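Local coordinates for glycosyl hydrolases family 2, sugar binding domain protein (Bacteroides uniformis str. 3978 T3 ii, PDB 6D1P), which is a gut bacterial beta-glucuronidase, a family 2 glycoside hydrolase that probably cleaves glucuronic acid from beta-glucuronide conjugates, at residues 244-249 against 283-288; 488-493 against 538-543; 731-736 against 784-789. One frame throughout, in Å; residues are numbered along the deposited sequence.

The three contacts follow one another along the chain, each closing before the next opens, and fall in three different parts of a modular enzyme. Contact 1 pairs strands 240-246 and 284-292 in the beta domain ahead of the barrel. Contact 2 joins two loops of the TIM-barrel domain, and contact 3 pairs strands 730-738 and 781-787 near the C-terminus. No sheet is shared. Centres of contacts 1 and 2 lie about 50 Å apart and those of 1 and 3 about 52 Å, on opposite sides of the chain's centre; contacts 2 and 3 are about 37 Å apart. Each is local to its part of the fold and none touches another, nearest atoms being about 23 to 36 Å apart.

Contact 1. Residues 244-249 against 283-288; sequences RVFSPE and LYTCVA
R244 to F246 pair with T285 to V287 as neighbouring antiparallel strands in a beta domain of the immunoglobulin-like type found ahead of the barrel in family 2 enzymes. Two hydrogen-bonded pairs flank one non-hydrogen-bonded pair, V245 with C286. R244 N bonds V287 O at 2.9 Å and R244 O takes V287 N at 2.8 Å; F246 and T285 exchange a second couple. F246, whose CG stands beside its own backbone N and anti to the carbonyl carbon (chi1 -60°), turns the edge of its ring to V287, CE2 lying 3.5 Å from V287 CG2. T285 CG2 approaches the same ring obliquely, 4.1 Å from F246 CD2. Past the strand end the chain turns, S247 OG accepting from K251 N, and P248 CD sits 3.5 Å from the centroid of the Y284 ring, squarely over one face in a CH-pi contact. The Y284 hydroxyl is tied to Q274 N. Trading Y284 for alanine would probably leave P248 without its aromatic platform and Q274 N without this acceptor. V245 bonds onward to strand 252-259, while Y284 and C286 bond to strand 295-303; C286 also packs on I209 of strand 203-213.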
ATOM      1  N   ARG A 244      23.634 -41.690  21.621  1.00 47.38           N
ATOM      2  CA  ARG A 244      24.950 -41.425  22.194  1.00 46.30           C
ATOM      3  C   ARG A 244      25.021 -40.011  22.756  1.00 46.66           C
ATOM      4  O   ARG A 244      24.487 -39.072  22.161  1.00 53.91           O
ATOM      5  CB  ARG A 244      26.055 -41.614  21.157  1.00 48.81           C
ATOM      6  CG  ARG A 244      26.160 -43.017  20.601  1.00 52.15           C
ATOM      7  CD  ARG A 244      27.330 -43.129  19.625  1.00 62.60           C
ATOM      8  NE  ARG A 244      26.886 -43.601  18.314  1.00 71.49           N
ATOM      9  CZ  ARG A 244      26.755 -44.884  17.986  1.00 69.50           C
ATOM     10  NH1 ARG A 244      27.044 -45.824  18.880  1.00 67.84           N
ATOM     11  NH2 ARG A 244      26.336 -45.230  16.770  1.00 66.58           N
ATOM     12  N   VAL A 245      25.699 -39.861  23.890  1.00 41.35           N
ATOM     13  CA  VAL A 245      25.858 -38.573  24.557  1.00 43.83           C
ATOM     14  C   VAL A 245      27.335 -38.216  24.588  1.00 49.29           C
ATOM     15  O   VAL A 245      28.137 -38.944  25.184  1.00 54.02           O
ATOM     16  CB  VAL A 245      25.285 -38.586  25.980  1.00 39.56           C
ATOM     17  CG1 VAL A 245      25.661 -37.309  26.692  1.00 39.83           C
ATOM     18  CG2 VAL A 245      23.781 -38.730  25.933  1.00 45.78           C
ATOM     19  N   PHE A 246      27.688 -37.080  23.985  1.00 47.26           N
ATOM     20  CA  PHE A 246      29.071 -36.633  23.879  1.00 47.33           C
ATOM     21  C   PHE A 246      29.341 -35.454  24.803  1.00 44.45           C
ATOM     22  O   PHE A 246      28.495 -34.573  24.962  1.00 45.14           O
ATOM     23  CB  PHE A 246      29.406 -36.235  22.445  1.00 46.66           C
ATOM     24  CG  PHE A 246      29.234 -37.348  21.459  1.00 50.83           C
ATOM     25  CD1 PHE A 246      30.282 -38.217  21.187  1.00 47.90           C
ATOM     26  CD2 PHE A 246      28.023 -37.531  20.803  1.00 47.59           C
ATOM     27  CE1 PHE A 246      30.124 -39.246  20.274  1.00 47.66           C
ATOM     28  CE2 PHE A 246      27.857 -38.557  19.896  1.00 49.37           C
ATOM     29  CZ  PHE A 246      28.910 -39.417  19.626  1.00 51.68           C
ATOM     30  N   SER A 247      30.539 -35.436  25.389  1.00 48.69           N
ATOM     31  CA  SER A 247      30.955 -34.371  26.290  1.00 47.20           C
ATOM     32  C   SER A 247      31.150 -33.072  25.515  1.00 45.50           C
ATOM     33  O   SER A 247      31.166 -33.068  24.284  1.00 45.84           O
ATOM     34  CB  SER A 247      32.251 -34.756  26.996  1.00 48.11           C
ATOM     35  OG  SER A 247      33.359 -34.589  26.124  1.00 50.36           O
ATOM     36  N   PRO A 248      31.303 -31.936  26.218  1.00 45.46           N
ATOM     37  CA  PRO A 248      31.642 -30.681  25.524  1.00 47.48           C
ATOM     38  C   PRO A 248      32.988 -30.721  24.814  1.00 54.60           C
ATOM     39  O   PRO A 248      33.411 -29.725  24.214  1.00 54.27           O
ATOM     40  CB  PRO A 248      31.637 -29.632  26.648  1.00 44.80           C
ATOM     41  CG  PRO A 248      31.419 -30.383  27.926  1.00 46.53           C
ATOM     42  CD  PRO A 248      30.822 -31.699  27.590  1.00 45.87           C
ATOM     43  N   GLU A 249      33.667 -31.871  24.866  1.00 54.05           N
ATOM     44  CA  GLU A 249      34.922 -32.090  24.160  1.00 57.30           C
ATOM     45  C   GLU A 249      34.799 -33.067  23.003  1.00 54.26           C
ATOM     46  O   GLU A 249      35.780 -33.286  22.287  1.00 58.30           O
ATOM     47  CB  GLU A 249      35.982 -32.599  25.134  1.00 55.21           C
ATOM     48  CG  GLU A 249      35.774 -32.096  26.521  1.00 55.36           C
ATOM     49  CD  GLU A 249      36.272 -30.696  26.664  1.00 61.62           C
ATOM     50  OE1 GLU A 249      36.768 -30.149  25.653  1.00 59.15           O
ATOM     51  OE2 GLU A 249      36.180 -30.151  27.785  1.00 66.93           O
ATOM     52  N   LEU A 283      28.484 -27.033  26.714  1.00 38.12           N
ATOM     53  CA  LEU A 283      27.336 -27.701  26.132  1.00 37.31           C
ATOM     54  C   LEU A 283      27.673 -29.158  25.871  1.00 42.22           C
ATOM     55  O   LEU A 283      28.724 -29.459  25.295  1.00 39.43           O
ATOM     56  CB  LEU A 283      26.913 -27.030  24.828  1.00 37.62           C
ATOM     57  CG  LEU A 283      26.248 -25.661  24.903  1.00 40.60           C
ATOM     58  CD1 LEU A 283      26.106 -25.048  23.495  1.00 31.68           C
ATOM     59  CD2 LEU A 283      24.900 -25.810  25.562  1.00 34.50           C
ATOM     60  N   TYR A 284      26.789 -30.050  26.311  1.00 40.37           N
ATOM     61  CA  TYR A 284      26.830 -31.453  25.946  1.00 39.53           C
ATOM     62  C   TYR A 284      26.029 -31.669  24.673  1.00 43.57           C
ATOM     63  O   TYR A 284      25.235 -30.821  24.256  1.00 41.23           O
ATOM     64  CB  TYR A 284      26.265 -32.328  27.066  1.00 43.12           C
ATOM     65  CG  TYR A 284      27.177 -32.520  28.257  1.00 41.63           C
ATOM     66  CD1 TYR A 284      27.462 -31.466  29.112  1.00 37.46           C
ATOM     67  CD2 TYR A 284      27.739 -33.764  28.534  1.00 44.91           C
ATOM     68  CE1 TYR A 284      28.278 -31.632  30.200  1.00 41.88           C
ATOM     69  CE2 TYR A 284      28.568 -33.948  29.635  1.00 38.55           C
ATOM     70  CZ  TYR A 284      28.835 -32.876  30.463  1.00 43.57           C
ATOM     71  OH  TYR A 284      29.659 -33.027  31.561  1.00 49.11           O
ATOM     72  N   THR A 285      26.227 -32.835  24.063  1.00 43.64           N
ATOM     73  CA  THR A 285      25.534 -33.189  22.836  1.00 44.58           C
ATOM     74  C   THR A 285      24.888 -34.554  22.984  1.00 46.67           C
ATOM     75  O   THR A 285      25.452 -35.450  23.611  1.00 47.61           O
ATOM     76  CB  THR A 285      26.486 -33.178  21.633  1.00 50.75           C
ATOM     77  OG1 THR A 285      26.611 -31.835  21.149  1.00 49.01           O
ATOM     78  CG2 THR A 285      25.960 -34.054  20.501  1.00 47.71           C
ATOM     79  N   CYS A 286      23.687 -34.691  22.431  1.00 45.09           N
ATOM     80  CA  CYS A 286      23.001 -35.966  22.334  1.00 44.47           C
ATOM     81  C   CYS A 286      22.701 -36.238  20.868  1.00 48.11           C
ATOM     82  O   CYS A 286      22.102 -35.399  20.187  1.00 49.69           O
ATOM     83  CB  CYS A 286      21.716 -35.955  23.160  1.00 48.10           C
ATOM     84  SG  CYS A 286      20.661 -37.393  22.922  1.00 51.35           S
ATOM     85  N   VAL A 287      23.133 -37.396  20.376  1.00 49.14           N
ATOM     86  CA  VAL A 287      22.927 -37.781  18.983  1.00 48.32           C
ATOM     87  C   VAL A 287      22.030 -39.008  18.966  1.00 50.49           C
ATOM     88  O   VAL A 287      22.380 -40.055  19.531  1.00 53.31           O
ATOM     89  CB  VAL A 287      24.251 -38.066  18.255  1.00 47.99           C
ATOM     90  CG1 VAL A 287      23.982 -38.406  16.807  1.00 43.15           C
ATOM     91  CG2 VAL A 287      25.202 -36.886  18.355  1.00 45.92           C
ATOM     92  N   ALA A 288      20.873 -38.873  18.335  1.00 49.56           N
ATOM     93  CA  ALA A 288      19.991 -39.993  18.066  1.00 48.82           C
ATOM     94  C   ALA A 288      20.153 -40.404  16.613  1.00 50.80           C
ATOM     95  O   ALA A 288      20.422 -39.578  15.737  1.00 53.60           O
ATOM     96  CB  ALA A 288      18.527 -39.645  18.348  1.00 48.60           C
TER

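Contact 2. Residues 488-493 against 538-543; sequences GRRFRN and DIEAAD
R489 begins the exchange: its carbonyl O accepts A541 N at 2.9 Å, the donor standing 35° out of the carbonyl plane, and E540 CA brings a weaker C-H contact to the same oxygen. R490 then runs its aliphatic part against the facing backbone, CG 3.1 Å from I539 O. A bend at chi3 (-54°) returns its guanidinium to D538, where NH1 meets the syn lone pair of OD1 at 2.8 Å, nearly in the guanidinium plane. The R490 backbone N is held by N493 OD1. F491 N reaches I539 O through a bridging water, and a second water lies over the F491 ring centre. That second water donates to D538 OD1 and accepts from R492 NH1. R492, extended from CG to NE, also places NH1 3.3 Å from OD1 in a longer salt bridge, its side chain crossing D538 at about a right angle. OD1 is thus gripped by two arginines and a water, while OD2 accepts I534 N, an environment likely to favour the carboxylate form. This salt-bridge network links two loops following strands 477-479 and 510-511, probably on the TIM-barrel side where strands end, the side on which family 2 active sites generally lie.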
ATOM      1  N   GLY A 488       9.107   7.787  35.560  1.00 28.64           N
ATOM      2  CA  GLY A 488       8.773   8.261  36.884  1.00 31.13           C
ATOM      3  C   GLY A 488       9.950   8.694  37.732  1.00 28.65           C
ATOM      4  O   GLY A 488      10.981   8.020  37.751  1.00 27.49           O
ATOM      5  N   ARG A 489       9.798   9.825  38.428  1.00 27.18           N
ATOM      6  CA  ARG A 489      10.751  10.324  39.413  1.00 33.38           C
ATOM      7  C   ARG A 489      12.155  10.478  38.824  1.00 34.93           C
ATOM      8  O   ARG A 489      12.322  10.525  37.598  1.00 32.79           O
ATOM      9  CB  ARG A 489      10.760   9.400  40.639  1.00 30.41           C
ATOM     10  CG  ARG A 489       9.347   8.994  41.084  1.00 36.82           C
ATOM     11  CD  ARG A 489       9.327   8.323  42.455  1.00 34.56           C
ATOM     12  NE  ARG A 489       9.927   9.197  43.452  1.00 35.55           N
ATOM     13  CZ  ARG A 489      10.468   8.769  44.588  1.00 40.68           C
ATOM     14  NH1 ARG A 489      10.476   7.469  44.870  1.00 35.95           N
ATOM     15  NH2 ARG A 489      11.011   9.642  45.434  1.00 36.27           N
ATOM     16  N   ARG A 490      13.163  10.564  39.683  1.00 27.04           N
ATOM     17  CA  ARG A 490      14.530  10.813  39.255  1.00 27.61           C
ATOM     18  C   ARG A 490      15.295   9.496  39.192  1.00 25.73           C
ATOM     19  O   ARG A 490      14.918   8.505  39.822  1.00 25.30           O
ATOM     20  CB  ARG A 490      15.208  11.806  40.206  1.00 33.12           C
ATOM     21  CG  ARG A 490      14.532  13.194  40.234  1.00 30.13           C
ATOM     22  CD  ARG A 490      15.201  14.165  41.226  1.00 34.21           C
ATOM     23  NE  ARG A 490      15.296  13.598  42.569  1.00 33.96           N
ATOM     24  CZ  ARG A 490      16.426  13.445  43.271  1.00 44.78           C
ATOM     25  NH1 ARG A 490      17.594  13.847  42.781  1.00 37.57           N
ATOM     26  NH2 ARG A 490      16.387  12.898  44.495  1.00 45.84           N
ATOM     27  N   PHE A 491      16.366   9.470  38.395  1.00 25.41           N
ATOM     28  CA  PHE A 491      17.112   8.218  38.354  1.00 26.27           C
ATOM     29  C   PHE A 491      17.847   7.970  39.669  1.00 30.40           C
ATOM     30  O   PHE A 491      18.117   6.812  40.018  1.00 28.71           O
ATOM     31  CB  PHE A 491      18.051   8.149  37.126  1.00 25.69           C
ATOM     32  CG  PHE A 491      19.194   9.148  37.106  1.00 26.17           C
ATOM     33  CD1 PHE A 491      20.287   9.016  37.964  1.00 30.72           C
ATOM     34  CD2 PHE A 491      19.220  10.156  36.159  1.00 26.52           C
ATOM     35  CE1 PHE A 491      21.352   9.921  37.921  1.00 30.14           C
ATOM     36  CE2 PHE A 491      20.280  11.059  36.089  1.00 27.35           C
ATOM     37  CZ  PHE A 491      21.350  10.941  36.972  1.00 32.26           C
ATOM     38  N   ARG A 492      18.105   9.029  40.436  1.00 28.08           N
ATOM     39  CA  ARG A 492      18.650   8.867  41.778  1.00 29.10           C
ATOM     40  C   ARG A 492      17.667   8.186  42.736  1.00 31.62           C
ATOM     41  O   ARG A 492      18.090   7.690  43.789  1.00 34.87           O
ATOM     42  CB  ARG A 492      19.087  10.234  42.310  1.00 27.19           C
ATOM     43  CG  ARG A 492      20.415  10.700  41.716  1.00 26.20           C
ATOM     44  CD  ARG A 492      20.682  12.166  41.981  1.00 25.83           C
ATOM     45  NE  ARG A 492      22.029  12.566  41.550  1.00 30.25           N
ATOM     46  CZ  ARG A 492      22.307  13.126  40.369  1.00 30.23           C
ATOM     47  NH1 ARG A 492      21.345  13.349  39.477  1.00 30.41           N
ATOM     48  NH2 ARG A 492      23.547  13.469  40.069  1.00 28.95           N
ATOM     49  N   ASN A 493      16.384   8.102  42.382  1.00 25.15           N
ATOM     50  CA  ASN A 493      15.414   7.380  43.202  1.00 27.22           C
ATOM     51  C   ASN A 493      15.398   5.881  42.939  1.00 27.89           C
ATOM     52  O   ASN A 493      14.510   5.192  43.459  1.00 31.84           O
ATOM     53  CB  ASN A 493      14.018   7.963  42.975  1.00 28.77           C
ATOM     54  CG  ASN A 493      13.940   9.421  43.367  1.00 32.03           C
ATOM     55  OD1 ASN A 493      13.390  10.251  42.643  1.00 29.66           O
ATOM     56  ND2 ASN A 493      14.502   9.747  44.542  1.00 33.51           N
ATOM     57  N   ASP A 538      19.666  16.235  36.695  1.00 33.75           N
ATOM     58  CA  ASP A 538      18.944  15.713  37.850  1.00 32.70           C
ATOM     59  C   ASP A 538      17.491  16.152  37.728  1.00 32.79           C
ATOM     60  O   ASP A 538      17.091  17.204  38.231  1.00 33.76           O
ATOM     61  CB  ASP A 538      19.578  16.218  39.134  1.00 34.96           C
ATOM     62  CG  ASP A 538      18.996  15.569  40.349  1.00 36.85           C
ATOM     63  OD1 ASP A 538      18.378  14.489  40.215  1.00 32.76           O
ATOM     64  OD2 ASP A 538      19.157  16.151  41.441  1.00 41.76           O
ATOM     65  N   ILE A 539      16.685  15.348  37.035  1.00 32.30           N
ATOM     66  CA  ILE A 539      15.308  15.722  36.740  1.00 31.51           C
ATOM     67  C   ILE A 539      14.380  14.532  36.940  1.00 32.29           C
ATOM     68  O   ILE A 539      14.806  13.385  37.108  1.00 34.12           O
ATOM     69  CB  ILE A 539      15.147  16.281  35.316  1.00 31.04           C
ATOM     70  CG1 ILE A 539      15.554  15.224  34.282  1.00 36.19           C
ATOM     71  CG2 ILE A 539      15.935  17.560  35.161  1.00 30.10           C
ATOM     72  CD1 ILE A 539      15.272  15.621  32.822  1.00 28.58           C
ATOM     73  N   GLU A 540      13.089  14.839  36.938  1.00 31.95           N
ATOM     74  CA  GLU A 540      12.025  13.855  37.032  1.00 33.83           C
ATOM     75  C   GLU A 540      11.547  13.483  35.639  1.00 33.44           C
ATOM     76  O   GLU A 540      11.371  14.363  34.794  1.00 34.73           O
ATOM     77  CB  GLU A 540      10.837  14.416  37.810  1.00 33.89           C
ATOM     78  CG  GLU A 540      11.065  14.594  39.270  1.00 43.63           C
ATOM     79  CD  GLU A 540       9.848  14.176  40.058  1.00 52.76           C
ATOM     80  OE1 GLU A 540       8.709  14.418  39.570  1.00 53.03           O
ATOM     81  OE2 GLU A 540      10.040  13.584  41.146  1.00 47.58           O
ATOM     82  N   ALA A 541      11.319  12.186  35.411  1.00 24.13           N
ATOM     83  CA  ALA A 541      10.524  11.717  34.277  1.00 32.98           C
ATOM     84  C   ALA A 541      11.000  12.325  32.954  1.00 29.74           C
ATOM     85  O   ALA A 541      10.286  13.086  32.285  1.00 27.79           O
ATOM     86  CB  ALA A 541       9.039  12.017  34.514  1.00 28.99           C
ATOM     87  N   ALA A 542      12.239  11.983  32.592  1.00 28.82           N
ATOM     88  CA  ALA A 542      12.869  12.610  31.434  1.00 28.74           C
ATOM     89  C   ALA A 542      12.128  12.317  30.129  1.00 28.10           C
ATOM     90  O   ALA A 542      12.287  13.076  29.162  1.00 26.91           O
ATOM     91  CB  ALA A 542      14.327  12.163  31.319  1.00 24.23           C
ATOM     92  N   ASP A 543      11.347  11.231  30.075  1.00 26.44           N
ATOM     93  CA  ASP A 543      10.495  10.966  28.917  1.00 27.59           C
ATOM     94  C   ASP A 543       9.731  12.214  28.487  1.00 28.25           C
ATOM     95  O   ASP A 543       9.735  12.589  27.310  1.00 28.94           O
ATOM     96  CB  ASP A 543       9.505   9.845  29.218  1.00 28.43           C
ATOM     97  CG  ASP A 543       8.492   9.668  28.093  1.00 31.90           C
ATOM     98  OD1 ASP A 543       8.949   9.495  26.948  1.00 31.85           O
ATOM     99  OD2 ASP A 543       7.258   9.728  28.335  1.00 33.53           O
TER
HETATM  100  O   HOH W   1      16.918  12.019  36.832  1.00 32.04           O
HETATM  101  O   HOH W   2      18.671  12.101  39.341  1.00 29.89           O

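Contact 3. Residues 731-736 against 784-789; sequences ILVQAE and IRVNKQ
I731 and V786 exchange two backbone hydrogen bonds, I731 N to V786 O at 2.8 Å and V786 N to I731 O at 2.6 Å. V733 and I784 repeat the exchange: V733 N to I784 O is almost straight at 173°, and I784 N returns to V733 O at 2.9 Å. R785 CA adds a C-H contact of 3.3 Å to I731 O. Between these couples L732 and R785 face each other without mutual backbone bonds; L732 bonds outward to T724 and R785 to L763. These strands belong to a three-stranded antiparallel sheet with 730-738 in the middle, which with strands of a second sheet is consistent with a C-terminal beta-sandwich. On the buried face V733 CG2 meets V786 CG2 diagonally at 3.7 Å, and the I731 CD1 methyl lies 3.7 Å from K788 CG, the two side chains crossing nearly at right angles. On the other face L732, its CG anti to the backbone N (chi1 -178°), brings CD1 3.6 Å from I784 O. R785 NH2 gives a weak hydrogen bond to Q770 OE1, Q734 OE1 accepts R781 NE, and E736 OE2 forms a salt bridge with R744.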
ATOM      1  N   ILE A 731      28.055   9.017  -0.028  1.00 39.63           N
ATOM      2  CA  ILE A 731      28.412  10.346   0.426  1.00 33.63           C
ATOM      3  C   ILE A 731      27.536  10.684   1.623  1.00 36.35           C
ATOM      4  O   ILE A 731      26.347  10.337   1.654  1.00 33.41           O
ATOM      5  CB  ILE A 731      28.236  11.377  -0.704  1.00 40.97           C
ATOM      6  CG1 ILE A 731      29.270  11.128  -1.809  1.00 41.95           C
ATOM      7  CG2 ILE A 731      28.316  12.802  -0.153  1.00 34.08           C
ATOM      8  CD1 ILE A 731      28.679  11.042  -3.203  1.00 43.89           C
ATOM      9  N   LEU A 732      28.128  11.325   2.620  1.00 27.25           N
ATOM     10  CA  LEU A 732      27.392  11.800   3.777  1.00 27.31           C
ATOM     11  C   LEU A 732      27.127  13.283   3.595  1.00 28.66           C
ATOM     12  O   LEU A 732      28.061  14.060   3.403  1.00 30.84           O
ATOM     13  CB  LEU A 732      28.169  11.543   5.071  1.00 34.52           C
ATOM     14  CG  LEU A 732      27.449  11.970   6.357  1.00 31.02           C
ATOM     15  CD1 LEU A 732      26.091  11.253   6.468  1.00 27.11           C
ATOM     16  CD2 LEU A 732      28.315  11.741   7.602  1.00 26.40           C
ATOM     17  N   VAL A 733      25.860  13.673   3.634  1.00 26.39           N
ATOM     18  CA  VAL A 733      25.461  15.066   3.509  1.00 26.44           C
ATOM     19  C   VAL A 733      24.976  15.532   4.874  1.00 31.39           C
ATOM     20  O   VAL A 733      24.269  14.796   5.574  1.00 29.15           O
ATOM     21  CB  VAL A 733      24.364  15.230   2.434  1.00 28.13           C
ATOM     22  CG1 VAL A 733      23.674  16.573   2.551  1.00 23.33           C
ATOM     23  CG2 VAL A 733      24.956  15.065   1.051  1.00 27.98           C
ATOM     24  N   GLN A 734      25.351  16.756   5.248  1.00 30.64           N
ATOM     25  CA  GLN A 734      25.062  17.298   6.568  1.00 31.46           C
ATOM     26  C   GLN A 734      24.290  18.600   6.442  1.00 31.11           C
ATOM     27  O   GLN A 734      24.669  19.482   5.663  1.00 32.73           O
ATOM     28  CB  GLN A 734      26.357  17.534   7.352  1.00 28.49           C
ATOM     29  CG  GLN A 734      26.126  18.213   8.688  1.00 32.71           C
ATOM     30  CD  GLN A 734      27.419  18.462   9.457  1.00 35.27           C
ATOM     31  OE1 GLN A 734      27.934  17.576  10.152  1.00 32.01           O
ATOM     32  NE2 GLN A 734      27.942  19.677   9.339  1.00 30.03           N
ATOM     33  N   ALA A 735      23.203  18.714   7.192  1.00 29.38           N
ATOM     34  CA  ALA A 735      22.496  19.976   7.352  1.00 29.00           C
ATOM     35  C   ALA A 735      22.868  20.587   8.697  1.00 29.35           C
ATOM     36  O   ALA A 735      22.921  19.891   9.711  1.00 34.15           O
ATOM     37  CB  ALA A 735      20.978  19.787   7.262  1.00 24.67           C
ATOM     38  N   GLU A 736      23.115  21.888   8.701  1.00 29.41           N
ATOM     39  CA  GLU A 736      23.500  22.624   9.891  1.00 31.94           C
ATOM     40  C   GLU A 736      22.521  23.768  10.090  1.00 33.95           C
ATOM     41  O   GLU A 736      22.290  24.548   9.164  1.00 34.23           O
ATOM     42  CB  GLU A 736      24.936  23.166   9.754  1.00 34.92           C
ATOM     43  CG  GLU A 736      25.562  23.644  11.064  1.00 34.92           C
ATOM     44  CD  GLU A 736      26.923  24.292  10.856  1.00 39.46           C
ATOM     45  OE1 GLU A 736      27.028  25.198  10.002  1.00 40.36           O
ATOM     46  OE2 GLU A 736      27.897  23.881  11.529  1.00 41.91           O
ATOM     47  N   ILE A 784      22.445  12.633   6.238  1.00 22.91           N
ATOM     48  CA  ILE A 784      21.885  11.510   5.507  1.00 26.48           C
ATOM     49  C   ILE A 784      22.908  11.019   4.497  1.00 25.29           C
ATOM     50  O   ILE A 784      23.643  11.815   3.907  1.00 26.82           O
ATOM     51  CB  ILE A 784      20.555  11.904   4.827  1.00 23.40           C
ATOM     52  CG1 ILE A 784      19.907  10.680   4.178  1.00 24.86           C
ATOM     53  CG2 ILE A 784      20.778  13.061   3.874  1.00 22.55           C
ATOM     54  CD1 ILE A 784      18.430  10.818   3.950  1.00 26.35           C
ATOM     55  N   ARG A 785      22.955   9.701   4.307  1.00 25.78           N
ATOM     56  CA  ARG A 785      23.824   9.098   3.303  1.00 29.72           C
ATOM     57  C   ARG A 785      23.192   9.142   1.915  1.00 29.66           C
ATOM     58  O   ARG A 785      21.971   9.007   1.763  1.00 28.65           O
ATOM     59  CB  ARG A 785      24.139   7.652   3.681  1.00 30.38           C
ATOM     60  CG  ARG A 785      25.249   7.538   4.689  1.00 36.54           C
ATOM     61  CD  ARG A 785      25.234   6.198   5.371  1.00 39.66           C
ATOM     62  NE  ARG A 785      26.063   6.231   6.575  1.00 50.31           N
ATOM     63  CZ  ARG A 785      26.150   5.240   7.461  1.00 46.33           C
ATOM     64  NH1 ARG A 785      25.459   4.121   7.281  1.00 50.83           N
ATOM     65  NH2 ARG A 785      26.922   5.376   8.533  1.00 36.81           N
ATOM     66  N   VAL A 786      24.043   9.319   0.907  1.00 28.67           N
ATOM     67  CA  VAL A 786      23.657   9.427  -0.497  1.00 29.59           C
ATOM     68  C   VAL A 786      24.413   8.362  -1.280  1.00 33.15           C
ATOM     69  O   VAL A 786      25.622   8.204  -1.100  1.00 35.87           O
ATOM     70  CB  VAL A 786      23.965  10.825  -1.059  1.00 32.66           C
ATOM     71  CG1 VAL A 786      23.359  10.990  -2.454  1.00 30.43           C
ATOM     72  CG2 VAL A 786      23.443  11.896  -0.121  1.00 27.72           C
ATOM     73  N   ASN A 787      23.716   7.631  -2.145  1.00 35.93           N
ATOM     74  CA  ASN A 787      24.380   6.537  -2.845  1.00 42.58           C
ATOM     75  C   ASN A 787      25.268   7.099  -3.945  1.00 43.75           C
ATOM     76  O   ASN A 787      24.819   7.916  -4.752  1.00 41.98           O
ATOM     77  CB  ASN A 787      23.377   5.543  -3.428  1.00 43.20           C
ATOM     78  CG  ASN A 787      24.063   4.299  -3.970  1.00 51.07           C
ATOM     79  OD1 ASN A 787      24.508   4.276  -5.111  1.00 54.90           O
ATOM     80  ND2 ASN A 787      24.190   3.274  -3.135  1.00 59.94           N
ATOM     81  N   LYS A 788      26.531   6.657  -3.970  1.00 43.62           N
ATOM     82  CA  LYS A 788      27.515   7.242  -4.877  1.00 48.39           C
ATOM     83  C   LYS A 788      27.151   7.000  -6.337  1.00 45.36           C
ATOM     84  O   LYS A 788      27.237   7.915  -7.163  1.00 41.64           O
ATOM     85  CB  LYS A 788      28.904   6.678  -4.572  1.00 50.09           C
ATOM     86  CG  LYS A 788      29.910   7.694  -4.031  1.00 50.23           C
ATOM     87  CD  LYS A 788      31.262   7.035  -3.759  1.00 54.67           C
ATOM     88  CE  LYS A 788      32.218   7.989  -3.056  1.00 56.18           C
ATOM     89  NZ  LYS A 788      33.387   7.273  -2.463  1.00 55.32           N
ATOM     90  N   GLN A 789      26.731   5.773  -6.665  1.00 44.47           N
ATOM     91  CA  GLN A 789      26.375   5.423  -8.040  1.00 52.35           C
ATOM     92  C   GLN A 789      25.396   6.417  -8.656  1.00 46.17           C
ATOM     93  O   GLN A 789      25.525   6.779  -9.833  1.00 52.92           O
ATOM     94  CB  GLN A 789      25.778   4.013  -8.085  1.00 54.84           C
ATOM     95  CG  GLN A 789      26.771   2.879  -7.833  1.00 57.45           C
ATOM     96  CD  GLN A 789      26.071   1.586  -7.423  1.00 67.16           C
ATOM     97  OE1 GLN A 789      25.711   1.408  -6.256  1.00 65.22           O
ATOM     98  NE2 GLN A 789      25.862   0.684  -8.386  1.00 65.17           N
TER